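Transmembrane protein (Bartonella henselae, PDB 3PAM) probably binds peptides or related solutes as part of an ABC-type oligopeptide transport system. Local coordinates at residues Gly7-Thr12 and Asp178-Lys183; Thr15-Lys20 and Phe129-Met134; Arg23-Ile28 and Lys107-Ala112; Glu48-Gly53 and Ala241-Leu246; Asn196-Ala201 and Ser212-Pro217. All coordinates share one frame; numbering follows the deposited sequence.

Contact 1 of 5, residues Gly7-Thr12 and Asp178-Lys183; sequences GFVFNT and DMIIGK
G7-F10 and M179-K183 run antiparallel as neighbouring strands in the mixed sheet of this periplasmic-binding-protein domain, their directions 134° apart, with G7/G182 and V9/I180 as hydrogen-bonded pairs and F8/I181 and F10/M179 as non-hydrogen-bonded ones. G7 and G182 exchange two bonds, G7 N to G182 O at 2.9 Å and G182 N back to G7 O. At the next hydrogen-bonded pair V9 N reaches I180 O at 2.8 Å, but the return bond from I180 N to V9 O is weak at 3.4 Å. F8, F10, M179 and I181 share one face. The selenomethionine M179 leaves its strand extended, CG anti to the backbone N (chi1 -172°), which brings SE beside the F8 ring, 4.6 Å from its centroid; the bend at chi3 (-70°) then turns CE to F10 CE1 at 3.3 Å. SE makes oblique Met-aromatic contacts with both rings. I181 CD1 meets F8 CE1 at 3.9 Å, the two side chains lying side by side. Helix 138-152 covers F8, M179 and I181, F147 meeting the F8 ring and M179. On the other face V9 CB packs on I180 CG1, and V9 CG2 approaches the backbone of G182. Beyond the paired strands N11 ND2 bonds to Y177 O, and N11 N donates to D178 O at 2.9 Å.

Contact 2 of 5, residues Thr15-Lys20 and Phe129-Met134; sequences TLFKDK and FQFEIM
L16 and F17, in the turn that leads from strand 5-10 to helix 20-29, pack against F129, just before strand 130-135, and F131 within it, making a small aromatic cluster beside the main sheet. The two methyls of L16 divide the work. CD2 sits over one face of the F129 ring, displaced toward the rim and 3.9 Å from the centroid, a CH-pi contact; CD1 reaches past it to Q130 O at 3.4 Å. The F17 side chain crosses both phenylalanines at about a right angle. Its CE1 comes to the edge of F129, in that ring's plane, 3.8 Å from F129 CE1. Its CZ points into the face of F131 and stands over the middle of the ring, 3.6 Å from F131 CG. The result is a T-shaped pair with centroids 5.0 Å apart and planes at 79°. In F131, CG lies between the backbone N and the carbonyl carbon (chi1 67°), which swings the ring toward F17, and chi2 of 92° turns its face to it. F10 meets F17 in a further edge-to-face pair, while L26 of helix 20-29 touches F17, F129 and F131. Across these two segments cohesion therefore comes from dispersion and from the weak electrostatics of ring edges and methyls meeting pi faces, with no directional polar bond fixing the side chains.

Contact 3 of 5, residues Arg23-Ile28 and Lys107-Ala112; sequences RQALSI and KLLQEA. With EOH (ethanol), chain G.
Two helices packed nearly antiparallel, 20-29 and 99-111, meet here, their local axes 8.9 Å apart at an angle of 163°. The small A25 allows this closeness: its CB lies 3.9 Å from L108 CB and 3.8 Å from L109 CG, so the backbone of one helix approaches the leucine pair of the other. L108 meets A25, I28 and Q24. Its CD1 touches I28 CD1 at 3.8 Å, where the two side chains cross at about a right angle, and its CD2 lies against Q24 OE1 at 3.7 Å. Q24 is extended beyond CG, which brings its amide across the L108 methyls; this is packing without a polar bond. At the far end of helix 99-111 an ethanol, probably from the crystallisation liquor, donates to E111 O at 3.1 Å. Helix 20-29 lies between helix 99-111 and strand 5-10, touching F10 through R23 and L26, while L109 also touches F114 in the loop beyond its own helix.

Contact 4 of 5, residues Glu48-Gly53 and Ala241-Leu246; sequences EGYWDG and ALDRIL
The aromatic rings of Y50 and W51 pack on L242 and L246 of helix 232-249. L246 CB lies over one face of the Y50 ring, 3.9 Å from its centroid in a CH-pi contact, and the two side chains cross at about a right angle. W51 reaches the helix with its six-membered ring: CH2 meets L242 CD2 at 3.7 Å, and the edge beside CE3 comes against D243 CB. D243 leads outward to the polar side. With CG anti to the backbone N (chi1 -169°), its OD1 accepts a bond from Y50 N at 2.8 Å, met on the syn side but 27° out of the carboxylate plane. OD2 is shared between S58 OG and a water that also takes W51 N and donates to D52 OD1, linking the two carboxylates through one bridge. D52 in turn holds the bend of the loop, its OD2 receiving E48 N at 2.7 Å by the syn lone pair and its OD1 receiving G49 N. A second water joins Y50 OH to L246 O. The loop after strand 45-46 is thereby fixed to helix 232-249, whose I245 packs on helices 217-228 and 65-71, while helix 193-198 touches W51 and both leucines.

Contact 5 of 5, residues Asn196-Ala201 and Ser212-Pro217; sequences NRWSSA and SGASDP. With EOH (ethanol), chain C.
W198, in the last turn of helix 193-198, packs against the loop 212-216, which ends in D216, the N-cap of helix 217-228 (OD1 to A218 N). From CB, its CG lies beside the backbone N (chi1 -60°), which turns the indole toward that loop. CE3 then meets A214 CB at 4.0 Å, the methyl lying at the ring's edge and in its plane. Next along the rim, CZ3 approaches S212 OG at 3.7 Å. Over the six-membered ring lies C2 of an ethanol, probably from the crystallisation liquor, 3.2 Å from CH2 at the tip; its oxygen is near S212 OG, bonded to N210 OD1 and weakly to S212 N. I219 and I223 of helix 217-228 also touch the indole. Away from the ring, one water accepts from D216 N and lies 2.9 Å from W198 O. Further on, S200 OG bonds to D220 and S200 CB touches S215 OG at 3.1 Å. A second water lies 3.1 Å from S200 O and 2.7 Å from S215 OG.

In the fold
Contacts 1 and 2 share the mixed sheet, through its adjacent strands 179-184 and 130-135, with centres 10 Å apart. Along the chain contact 3 falls within the span of contact 2, and contact 2 within that of contact 1; L26 of helix 20-29 touches F10, F129 and F131, so the three pack against one another. Contact 5 follows contact 1 in sequence and touches it where T12 N meets S212 O. Its W198 also packs on L246 and Y50 of contact 4, which lies about 23 Å from contact 2, centre to centre, on the opposite side of the chain's centre. Contact 4 ties the late helix 232-249 back to the early loop 48-53.

Contact 1 of 5, residues Gly7-Thr12 and Asp178-Lys183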
# COMPACT_ATOMS: atom_id res chain seq x y z
N GLY A 7 6.71 -3.44 -0.28
CA GLY A 7 5.29 -3.77 -0.32
C GLY A 7 4.79 -4.30 -1.64
O GLY A 7 5.53 -4.31 -2.63
N PHE A 8 3.54 -4.77 -1.64
CA PHE A 8 2.80 -4.93 -2.88
C PHE A 8 2.38 -3.54 -3.27
O PHE A 8 1.87 -2.79 -2.45
CB PHE A 8 1.56 -5.82 -2.70
CG PHE A 8 1.85 -7.29 -2.67
CD1 PHE A 8 2.28 -7.95 -3.80
CD2 PHE A 8 1.67 -8.02 -1.51
CE1 PHE A 8 2.54 -9.32 -3.77
CE2 PHE A 8 1.93 -9.38 -1.47
CZ PHE A 8 2.37 -10.04 -2.60
N VAL A 9 2.61 -3.18 -4.52
CA VAL A 9 2.24 -1.86 -4.99
C VAL A 9 1.07 -2.00 -5.94
O VAL A 9 1.14 -2.72 -6.92
CB VAL A 9 3.41 -1.15 -5.70
CG1 VAL A 9 2.99 0.21 -6.22
CG2 VAL A 9 4.60 -1.02 -4.77
N PHE A 10 -0.02 -1.31 -5.62
CA PHE A 10 -1.20 -1.20 -6.49
C PHE A 10 -0.89 -0.22 -7.58
O PHE A 10 -0.64 0.94 -7.30
CB PHE A 10 -2.40 -0.65 -5.71
CG PHE A 10 -2.97 -1.60 -4.72
CD1 PHE A 10 -3.75 -2.67 -5.15
CD2 PHE A 10 -2.74 -1.43 -3.36
CE1 PHE A 10 -4.26 -3.57 -4.25
CE2 PHE A 10 -3.28 -2.34 -2.43
CZ PHE A 10 -4.03 -3.42 -2.89
N ASN A 11 -0.92 -0.65 -8.83
CA ASN A 11 -0.93 0.33 -9.88
C ASN A 11 -2.30 0.98 -9.97
O ASN A 11 -3.20 0.49 -10.64
CB ASN A 11 -0.51 -0.23 -11.21
CG ASN A 11 -0.31 0.85 -12.22
OD1 ASN A 11 -0.41 2.03 -11.90
ND2 ASN A 11 -0.05 0.48 -13.46
N THR A 12 -2.41 2.10 -9.28
CA THR A 12 -3.65 2.87 -9.10
C THR A 12 -4.18 3.49 -10.40
O THR A 12 -5.30 3.99 -10.44
CB THR A 12 -3.36 3.91 -8.01
OG1 THR A 12 -3.96 3.49 -6.78
CG2 THR A 12 -3.77 5.27 -8.36
N ASP A 178 -0.01 -4.49 -13.27
CA ASP A 178 -1.12 -4.27 -12.37
C ASP A 178 -0.58 -4.05 -10.95
O ASP A 178 -1.04 -3.16 -10.21
CB ASP A 178 -2.06 -5.48 -12.40
CG ASP A 178 -2.74 -5.67 -13.76
OD1 ASP A 178 -3.10 -4.67 -14.41
OD2 ASP A 178 -2.94 -6.83 -14.18
N MSE A 179 0.38 -4.89 -10.57
CA MSE A 179 0.92 -4.92 -9.22
C MSE A 179 2.34 -5.45 -9.30
O MSE A 179 2.63 -6.32 -10.12
CB MSE A 179 0.06 -5.83 -8.33
CG MSE A 179 0.40 -5.80 -6.85
SE MSE A 179 -0.81 -6.87 -5.75
CE MSE A 179 -2.42 -5.79 -5.91
N ILE A 180 3.22 -4.91 -8.46
CA ILE A 180 4.58 -5.40 -8.31
C ILE A 180 4.96 -5.42 -6.84
O ILE A 180 4.22 -4.92 -5.99
CB ILE A 180 5.61 -4.52 -9.08
CG1 ILE A 180 5.37 -3.04 -8.75
CG2 ILE A 180 5.55 -4.80 -10.58
CD1 ILE A 180 6.61 -2.29 -8.41
N ILE A 181 6.12 -6.02 -6.54
CA ILE A 181 6.75 -5.85 -5.24
C ILE A 181 7.79 -4.76 -5.38
O ILE A 181 8.79 -4.91 -6.10
CB ILE A 181 7.41 -7.14 -4.68
CG1 ILE A 181 6.46 -8.34 -4.86
CG2 ILE A 181 7.83 -6.92 -3.24
CD1 ILE A 181 6.39 -9.29 -3.67
N GLY A 182 7.54 -3.66 -4.70
CA GLY A 182 8.37 -2.50 -4.79
C GLY A 182 9.01 -2.26 -3.45
O GLY A 182 8.44 -2.57 -2.39
N LYS A 183 10.23 -1.73 -3.51
CA LYS A 183 10.95 -1.32 -2.34
C LYS A 183 11.47 0.10 -2.54
O LYS A 183 11.88 0.50 -3.63
CB LYS A 183 12.04 -2.33 -1.95
CG LYS A 183 12.75 -3.07 -3.10
CD LYS A 183 12.77 -4.60 -2.91
CE LYS A 183 11.60 -5.27 -3.64
NZ LYS A 183 11.55 -6.77 -3.57

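Contact 2 of 5, residues Thr15-Lys20 and Phe129-Met134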
# COMPACT_ATOMS: atom_id res chain seq x y z
N THR A 15 -8.12 0.62 -13.56
CA THR A 15 -9.45 0.79 -12.98
C THR A 15 -9.77 -0.10 -11.78
O THR A 15 -10.39 0.36 -10.84
CB THR A 15 -10.57 0.68 -14.04
OG1 THR A 15 -10.41 -0.53 -14.80
CG2 THR A 15 -10.54 1.90 -14.95
N LEU A 16 -9.35 -1.35 -11.80
CA LEU A 16 -9.54 -2.24 -10.66
C LEU A 16 -9.02 -1.74 -9.31
O LEU A 16 -9.51 -2.17 -8.24
CB LEU A 16 -8.93 -3.60 -10.96
CG LEU A 16 -9.70 -4.50 -11.91
CD1 LEU A 16 -8.79 -5.65 -12.27
CD2 LEU A 16 -10.96 -5.00 -11.24
N PHE A 17 -8.01 -0.86 -9.34
CA PHE A 17 -7.41 -0.34 -8.12
C PHE A 17 -7.57 1.16 -7.93
O PHE A 17 -6.83 1.75 -7.15
CB PHE A 17 -5.91 -0.67 -8.04
CG PHE A 17 -5.56 -2.12 -8.27
CD1 PHE A 17 -6.18 -3.14 -7.54
CD2 PHE A 17 -4.57 -2.47 -9.18
CE1 PHE A 17 -5.83 -4.50 -7.74
CE2 PHE A 17 -4.21 -3.82 -9.38
CZ PHE A 17 -4.85 -4.83 -8.66
N LYS A 18 -8.53 1.78 -8.60
CA LYS A 18 -8.80 3.21 -8.38
C LYS A 18 -9.36 3.55 -7.00
O LYS A 18 -9.14 4.66 -6.51
CB LYS A 18 -9.74 3.77 -9.45
N ASP A 19 -10.06 2.60 -6.37
CA ASP A 19 -10.88 2.88 -5.17
C ASP A 19 -10.16 2.44 -3.91
O ASP A 19 -9.74 1.29 -3.78
CB ASP A 19 -12.23 2.16 -5.29
CG ASP A 19 -13.29 2.70 -4.34
OD1 ASP A 19 -13.18 2.45 -3.12
OD2 ASP A 19 -14.26 3.34 -4.80
N LYS A 20 -10.05 3.37 -2.97
CA LYS A 20 -9.26 3.18 -1.75
C LYS A 20 -9.77 2.03 -0.87
O LYS A 20 -8.99 1.40 -0.18
CB LYS A 20 -9.22 4.48 -0.93
N PHE A 129 -12.69 -9.30 -11.56
CA PHE A 129 -11.52 -8.91 -10.81
C PHE A 129 -10.44 -9.95 -11.07
O PHE A 129 -10.35 -10.98 -10.37
CB PHE A 129 -11.86 -8.79 -9.31
CG PHE A 129 -11.03 -7.77 -8.58
CD1 PHE A 129 -9.69 -7.53 -8.93
CD2 PHE A 129 -11.55 -7.08 -7.51
CE1 PHE A 129 -8.92 -6.59 -8.26
CE2 PHE A 129 -10.78 -6.13 -6.82
CZ PHE A 129 -9.45 -5.89 -7.20
N GLN A 130 -9.65 -9.68 -12.11
CA GLN A 130 -8.51 -10.48 -12.48
C GLN A 130 -7.35 -9.55 -12.87
O GLN A 130 -7.55 -8.55 -13.58
CB GLN A 130 -8.87 -11.46 -13.60
CG GLN A 130 -9.05 -10.87 -15.02
CD GLN A 130 -9.60 -11.89 -16.04
OE1 GLN A 130 -9.92 -11.52 -17.18
NE2 GLN A 130 -9.73 -13.15 -15.64
N PHE A 131 -6.16 -9.85 -12.36
CA PHE A 131 -5.01 -9.00 -12.59
C PHE A 131 -3.73 -9.80 -12.48
O PHE A 131 -3.74 -10.93 -12.01
CB PHE A 131 -5.01 -7.79 -11.64
CG PHE A 131 -4.81 -8.14 -10.19
CD1 PHE A 131 -3.53 -8.16 -9.63
CD2 PHE A 131 -5.92 -8.40 -9.36
CE1 PHE A 131 -3.34 -8.46 -8.28
CE2 PHE A 131 -5.74 -8.69 -8.03
CZ PHE A 131 -4.44 -8.72 -7.48
N GLU A 132 -2.63 -9.19 -12.92
CA GLU A 132 -1.33 -9.83 -12.96
C GLU A 132 -0.40 -9.22 -11.91
O GLU A 132 -0.37 -8.00 -11.72
CB GLU A 132 -0.74 -9.64 -14.36
CG GLU A 132 0.49 -10.42 -14.66
CD GLU A 132 1.30 -9.79 -15.78
OE1 GLU A 132 1.73 -8.61 -15.63
OE2 GLU A 132 1.51 -10.45 -16.81
N ILE A 133 0.33 -10.10 -11.22
CA ILE A 133 1.43 -9.68 -10.34
C ILE A 133 2.78 -10.07 -11.00
O ILE A 133 3.04 -11.24 -11.28
CB ILE A 133 1.31 -10.26 -8.92
CG1 ILE A 133 -0.12 -10.10 -8.39
CG2 ILE A 133 2.28 -9.57 -7.97
CD1 ILE A 133 -0.30 -10.46 -6.91
N MSE A 134 3.59 -9.05 -11.26
CA MSE A 134 4.87 -9.21 -11.93
C MSE A 134 5.96 -9.28 -10.89
O MSE A 134 6.14 -8.35 -10.10
CB MSE A 134 5.13 -8.05 -12.91
CG MSE A 134 6.53 -8.01 -13.44
SE MSE A 134 6.74 -6.63 -14.79
CE MSE A 134 6.45 -7.83 -16.29

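Contact 3 of 5, residues Arg23-Ile28 and Lys107-Ala112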
# COMPACT_ATOMS: atom_id res chain seq x y z
N ARG A 23 -8.35 -1.35 -2.46
CA ARG A 23 -6.95 -1.54 -2.05
C ARG A 23 -6.92 -1.86 -0.54
O ARG A 23 -6.17 -2.72 -0.09
CB ARG A 23 -6.13 -0.29 -2.38
CG ARG A 23 -6.20 0.11 -3.85
CD ARG A 23 -5.16 1.15 -4.19
NE ARG A 23 -5.28 2.35 -3.37
CZ ARG A 23 -5.86 3.48 -3.77
NH1 ARG A 23 -6.37 3.58 -5.00
NH2 ARG A 23 -5.93 4.52 -2.95
N GLN A 24 -7.80 -1.21 0.22
CA GLN A 24 -7.88 -1.50 1.64
C GLN A 24 -8.30 -2.97 1.87
O GLN A 24 -7.70 -3.68 2.68
CB GLN A 24 -8.84 -0.53 2.30
CG GLN A 24 -8.57 -0.26 3.74
CD GLN A 24 -9.78 0.39 4.41
OE1 GLN A 24 -10.59 1.03 3.74
NE2 GLN A 24 -9.90 0.23 5.73
N ALA A 25 -9.30 -3.42 1.11
CA ALA A 25 -9.77 -4.82 1.19
C ALA A 25 -8.67 -5.82 0.82
O ALA A 25 -8.48 -6.79 1.53
CB ALA A 25 -10.97 -5.02 0.31
N LEU A 26 -7.98 -5.58 -0.30
CA LEU A 26 -6.96 -6.54 -0.75
C LEU A 26 -5.80 -6.61 0.23
O LEU A 26 -5.24 -7.69 0.45
CB LEU A 26 -6.43 -6.22 -2.16
CG LEU A 26 -7.37 -6.33 -3.37
CD1 LEU A 26 -6.68 -6.94 -4.54
CD2 LEU A 26 -8.64 -7.08 -3.09
N SER A 27 -5.46 -5.46 0.80
CA SER A 27 -4.46 -5.35 1.84
C SER A 27 -4.80 -6.24 3.03
O SER A 27 -3.96 -6.98 3.51
CB SER A 27 -4.30 -3.91 2.30
OG SER A 27 -3.16 -3.78 3.13
N ILE A 28 -6.04 -6.18 3.48
CA ILE A 28 -6.50 -7.04 4.57
C ILE A 28 -6.45 -8.53 4.20
O ILE A 28 -6.08 -9.37 5.02
CB ILE A 28 -7.91 -6.65 5.01
CG1 ILE A 28 -7.92 -5.19 5.48
CG2 ILE A 28 -8.41 -7.59 6.10
CD1 ILE A 28 -9.30 -4.66 5.83
N LYS A 107 -16.83 -7.21 3.08
CA LYS A 107 -17.62 -6.04 3.48
C LYS A 107 -17.18 -4.78 2.74
O LYS A 107 -18.00 -4.04 2.23
CB LYS A 107 -17.56 -5.84 5.01
N LEU A 108 -15.87 -4.55 2.68
CA LEU A 108 -15.32 -3.38 1.99
C LEU A 108 -15.59 -3.39 0.48
O LEU A 108 -15.85 -2.34 -0.13
CB LEU A 108 -13.83 -3.24 2.28
CG LEU A 108 -13.48 -2.50 3.57
CD1 LEU A 108 -12.09 -2.85 4.07
CD2 LEU A 108 -13.63 -0.99 3.38
N LEU A 109 -15.53 -4.57 -0.13
CA LEU A 109 -15.79 -4.68 -1.56
C LEU A 109 -17.26 -4.44 -1.94
O LEU A 109 -17.54 -3.83 -2.97
CB LEU A 109 -15.28 -6.02 -2.10
CG LEU A 109 -13.75 -6.06 -2.10
CD1 LEU A 109 -13.21 -7.45 -1.75
CD2 LEU A 109 -13.16 -5.57 -3.44
N GLN A 110 -18.18 -4.91 -1.11
CA GLN A 110 -19.59 -4.63 -1.35
C GLN A 110 -19.87 -3.12 -1.41
O GLN A 110 -20.58 -2.66 -2.31
CB GLN A 110 -20.48 -5.37 -0.33
CG GLN A 110 -20.45 -6.90 -0.48
CD GLN A 110 -21.09 -7.64 0.69
OE1 GLN A 110 -22.20 -7.34 1.11
NE2 GLN A 110 -20.37 -8.61 1.24
N GLU A 111 -19.28 -2.37 -0.47
CA GLU A 111 -19.42 -0.91 -0.42
C GLU A 111 -18.96 -0.26 -1.69
O GLU A 111 -19.56 0.71 -2.16
CB GLU A 111 -18.58 -0.32 0.70
CG GLU A 111 -18.60 -1.09 1.99
CD GLU A 111 -18.29 -0.23 3.19
OE1 GLU A 111 -17.77 0.90 3.02
OE2 GLU A 111 -18.56 -0.70 4.32
N ALA A 112 -17.88 -0.81 -2.23
CA ALA A 112 -17.22 -0.30 -3.41
C ALA A 112 -17.90 -0.74 -4.69
O ALA A 112 -17.43 -0.43 -5.78
CB ALA A 112 -15.77 -0.73 -3.40
C1 EOH G . -20.75 4.12 -1.06
C2 EOH G . -21.41 5.35 -1.71
O EOH G . -21.50 2.98 -1.50

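Contact 4 of 5, residues Glu48-Gly53 and Ala241-Leu246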
# COMPACT_ATOMS: atom_id res chain seq x y z
N GLU A 48 4.56 -1.69 8.48
CA GLU A 48 3.18 -1.27 8.69
C GLU A 48 2.89 0.04 8.00
O GLU A 48 1.96 0.13 7.25
CB GLU A 48 2.87 -1.10 10.16
CG GLU A 48 2.54 -2.35 10.88
CD GLU A 48 1.77 -2.12 12.13
OE1 GLU A 48 1.04 -1.16 12.20
OE2 GLU A 48 1.88 -2.92 13.04
N GLY A 49 3.66 1.05 8.30
CA GLY A 49 3.48 2.34 7.72
C GLY A 49 4.67 2.67 6.89
O GLY A 49 5.29 1.81 6.33
N TYR A 50 5.00 3.93 6.81
CA TYR A 50 6.03 4.37 5.92
C TYR A 50 7.26 4.91 6.59
O TYR A 50 8.25 5.03 5.97
CB TYR A 50 5.44 5.35 4.92
CG TYR A 50 4.47 4.69 4.00
CD1 TYR A 50 4.88 4.21 2.79
CD2 TYR A 50 3.17 4.51 4.36
CE1 TYR A 50 4.03 3.60 1.97
CE2 TYR A 50 2.32 3.90 3.55
CZ TYR A 50 2.75 3.45 2.35
OH TYR A 50 1.91 2.82 1.50
N TRP A 51 7.20 5.21 7.88
CA TRP A 51 8.39 5.63 8.57
C TRP A 51 8.45 4.93 9.90
O TRP A 51 8.59 5.56 10.91
CB TRP A 51 8.40 7.14 8.73
CG TRP A 51 8.83 7.82 7.51
CD1 TRP A 51 10.07 8.05 7.12
CD2 TRP A 51 7.99 8.33 6.48
NE1 TRP A 51 10.10 8.67 5.94
CE2 TRP A 51 8.82 8.85 5.51
CE3 TRP A 51 6.62 8.38 6.28
CZ2 TRP A 51 8.34 9.44 4.37
CZ3 TRP A 51 6.16 8.96 5.16
CH2 TRP A 51 7.01 9.49 4.22
N ASP A 52 8.31 3.61 9.86
CA ASP A 52 8.34 2.70 11.02
C ASP A 52 9.59 2.74 11.89
O ASP A 52 10.71 2.63 11.40
CB ASP A 52 8.09 1.25 10.59
CG ASP A 52 6.69 1.03 10.03
OD1 ASP A 52 5.93 2.01 9.89
OD2 ASP A 52 6.36 -0.13 9.71
N GLY A 53 9.38 2.89 13.20
CA GLY A 53 10.46 2.84 14.16
C GLY A 53 11.34 4.06 14.06
O GLY A 53 12.55 3.98 14.20
N ALA A 241 2.09 13.53 9.15
CA ALA A 241 0.83 13.71 8.43
C ALA A 241 0.85 12.95 7.10
O ALA A 241 -0.12 12.28 6.75
CB ALA A 241 0.52 15.17 8.24
N LEU A 242 1.97 13.02 6.38
CA LEU A 242 2.11 12.25 5.15
C LEU A 242 1.92 10.75 5.37
O LEU A 242 1.16 10.10 4.65
CB LEU A 242 3.44 12.54 4.46
CG LEU A 242 3.73 11.77 3.16
CD1 LEU A 242 2.59 11.94 2.14
CD2 LEU A 242 5.09 12.15 2.56
N ASP A 243 2.61 10.19 6.36
CA ASP A 243 2.45 8.78 6.72
C ASP A 243 0.96 8.41 6.88
O ASP A 243 0.52 7.37 6.42
CB ASP A 243 3.22 8.46 8.00
CG ASP A 243 3.32 6.98 8.28
OD1 ASP A 243 3.50 6.21 7.31
OD2 ASP A 243 3.21 6.56 9.46
N ARG A 244 0.24 9.32 7.49
CA ARG A 244 -1.14 9.17 7.81
C ARG A 244 -2.04 9.08 6.60
O ARG A 244 -2.98 8.34 6.58
CB ARG A 244 -1.55 10.33 8.69
CG ARG A 244 -1.67 9.95 10.12
CD ARG A 244 -1.63 11.07 11.15
NE ARG A 244 -1.59 10.40 12.43
CZ ARG A 244 -0.79 10.67 13.43
NH1 ARG A 244 0.03 11.68 13.37
NH2 ARG A 244 -0.84 9.91 14.49
N ILE A 245 -1.72 9.85 5.59
CA ILE A 245 -2.36 9.84 4.28
C ILE A 245 -1.99 8.61 3.49
O ILE A 245 -2.84 8.04 2.80
CB ILE A 245 -1.97 11.09 3.48
CG1 ILE A 245 -2.52 12.33 4.18
CG2 ILE A 245 -2.50 11.00 2.03
CD1 ILE A 245 -2.19 13.61 3.51
N LEU A 246 -0.74 8.19 3.55
CA LEU A 246 -0.31 7.08 2.73
C LEU A 246 -0.82 5.78 3.29
O LEU A 246 -1.24 4.88 2.56
CB LEU A 246 1.21 7.08 2.61
CG LEU A 246 1.79 8.31 1.93
CD1 LEU A 246 3.31 8.20 1.88
CD2 LEU A 246 1.23 8.45 0.55
O HOH W 1 -0.74 1.82 2.62
O HOH W 2 5.40 4.61 9.87

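Contact 5 of 5, residues Asn196-Ala201 and Ser212-Pro217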
# COMPACT_ATOMS: atom_id res chain seq x y z
N ASN A 196 9.54 12.62 -6.26
CA ASN A 196 9.67 11.54 -7.24
C ASN A 196 8.81 10.31 -6.86
O ASN A 196 8.32 9.60 -7.73
CB ASN A 196 11.14 11.16 -7.35
CG ASN A 196 11.44 10.32 -8.57
OD1 ASN A 196 10.81 10.47 -9.62
ND2 ASN A 196 12.43 9.44 -8.45
N ARG A 197 8.61 10.08 -5.57
CA ARG A 197 7.85 8.90 -5.14
C ARG A 197 6.34 9.09 -5.14
O ARG A 197 5.59 8.19 -5.54
CB ARG A 197 8.28 8.48 -3.73
CG ARG A 197 9.75 8.23 -3.58
CD ARG A 197 10.08 7.96 -2.12
NE ARG A 197 11.37 7.28 -1.99
CZ ARG A 197 11.89 6.88 -0.83
NH1 ARG A 197 11.25 7.08 0.33
NH2 ARG A 197 13.06 6.27 -0.83
N TRP A 198 5.88 10.24 -4.66
CA TRP A 198 4.46 10.39 -4.32
C TRP A 198 3.72 11.54 -5.00
O TRP A 198 2.50 11.59 -4.91
CB TRP A 198 4.30 10.58 -2.82
CG TRP A 198 4.82 9.45 -2.04
CD1 TRP A 198 5.91 9.46 -1.25
CD2 TRP A 198 4.29 8.14 -2.00
NE1 TRP A 198 6.10 8.23 -0.70
CE2 TRP A 198 5.12 7.39 -1.14
CE3 TRP A 198 3.19 7.51 -2.60
CZ2 TRP A 198 4.88 6.04 -0.85
CZ3 TRP A 198 2.95 6.19 -2.31
CH2 TRP A 198 3.80 5.46 -1.44
N SER A 199 4.43 12.47 -5.63
CA SER A 199 3.77 13.67 -6.10
C SER A 199 2.93 13.33 -7.31
O SER A 199 3.24 12.38 -8.05
CB SER A 199 4.79 14.75 -6.45
OG SER A 199 5.30 14.49 -7.74
N SER A 200 1.89 14.11 -7.53
CA SER A 200 0.93 13.86 -8.59
C SER A 200 1.56 14.05 -9.97
O SER A 200 1.23 13.31 -10.91
CB SER A 200 -0.24 14.83 -8.46
OG SER A 200 0.27 16.15 -8.41
N ALA A 201 2.44 15.04 -10.07
CA ALA A 201 3.20 15.26 -11.29
C ALA A 201 4.00 14.02 -11.71
O ALA A 201 4.07 13.68 -12.90
CB ALA A 201 4.11 16.49 -11.15
N SER A 212 2.83 3.54 -7.55
CA SER A 212 1.40 3.41 -7.31
C SER A 212 0.55 4.40 -8.14
O SER A 212 -0.65 4.21 -8.23
CB SER A 212 1.05 3.47 -5.80
OG SER A 212 1.27 4.75 -5.24
N GLY A 213 1.17 5.40 -8.78
CA GLY A 213 0.44 6.44 -9.51
C GLY A 213 -0.41 7.30 -8.58
O GLY A 213 -1.44 7.89 -9.00
N ALA A 214 0.03 7.41 -7.33
CA ALA A 214 -0.62 8.26 -6.35
C ALA A 214 -0.64 9.71 -6.80
O ALA A 214 0.34 10.22 -7.34
CB ALA A 214 0.07 8.16 -5.01
N SER A 215 -1.78 10.37 -6.56
CA SER A 215 -2.01 11.71 -7.04
C SER A 215 -3.15 12.36 -6.26
O SER A 215 -4.29 12.36 -6.69
CB SER A 215 -2.34 11.70 -8.54
OG SER A 215 -2.73 12.99 -8.98
N ASP A 216 -2.82 12.95 -5.12
CA ASP A 216 -3.77 13.60 -4.24
C ASP A 216 -3.16 14.94 -3.82
O ASP A 216 -1.96 15.00 -3.48
CB ASP A 216 -3.98 12.71 -3.02
CG ASP A 216 -5.02 13.24 -2.04
OD1 ASP A 216 -5.32 14.45 -2.01
OD2 ASP A 216 -5.52 12.40 -1.28
N PRO A 217 -3.96 16.03 -3.87
CA PRO A 217 -3.52 17.35 -3.39
C PRO A 217 -3.01 17.33 -1.95
O PRO A 217 -2.19 18.16 -1.58
CB PRO A 217 -4.79 18.20 -3.49
CG PRO A 217 -5.54 17.60 -4.62
CD PRO A 217 -5.29 16.11 -4.52
C1 EOH C . 4.75 4.86 -5.07
C2 EOH C . 5.73 5.47 -4.05
O EOH C . 3.53 5.57 -5.22
O HOH W 3 0.20 13.29 -4.87
O HOH W 4 -1.84 13.08 -11.51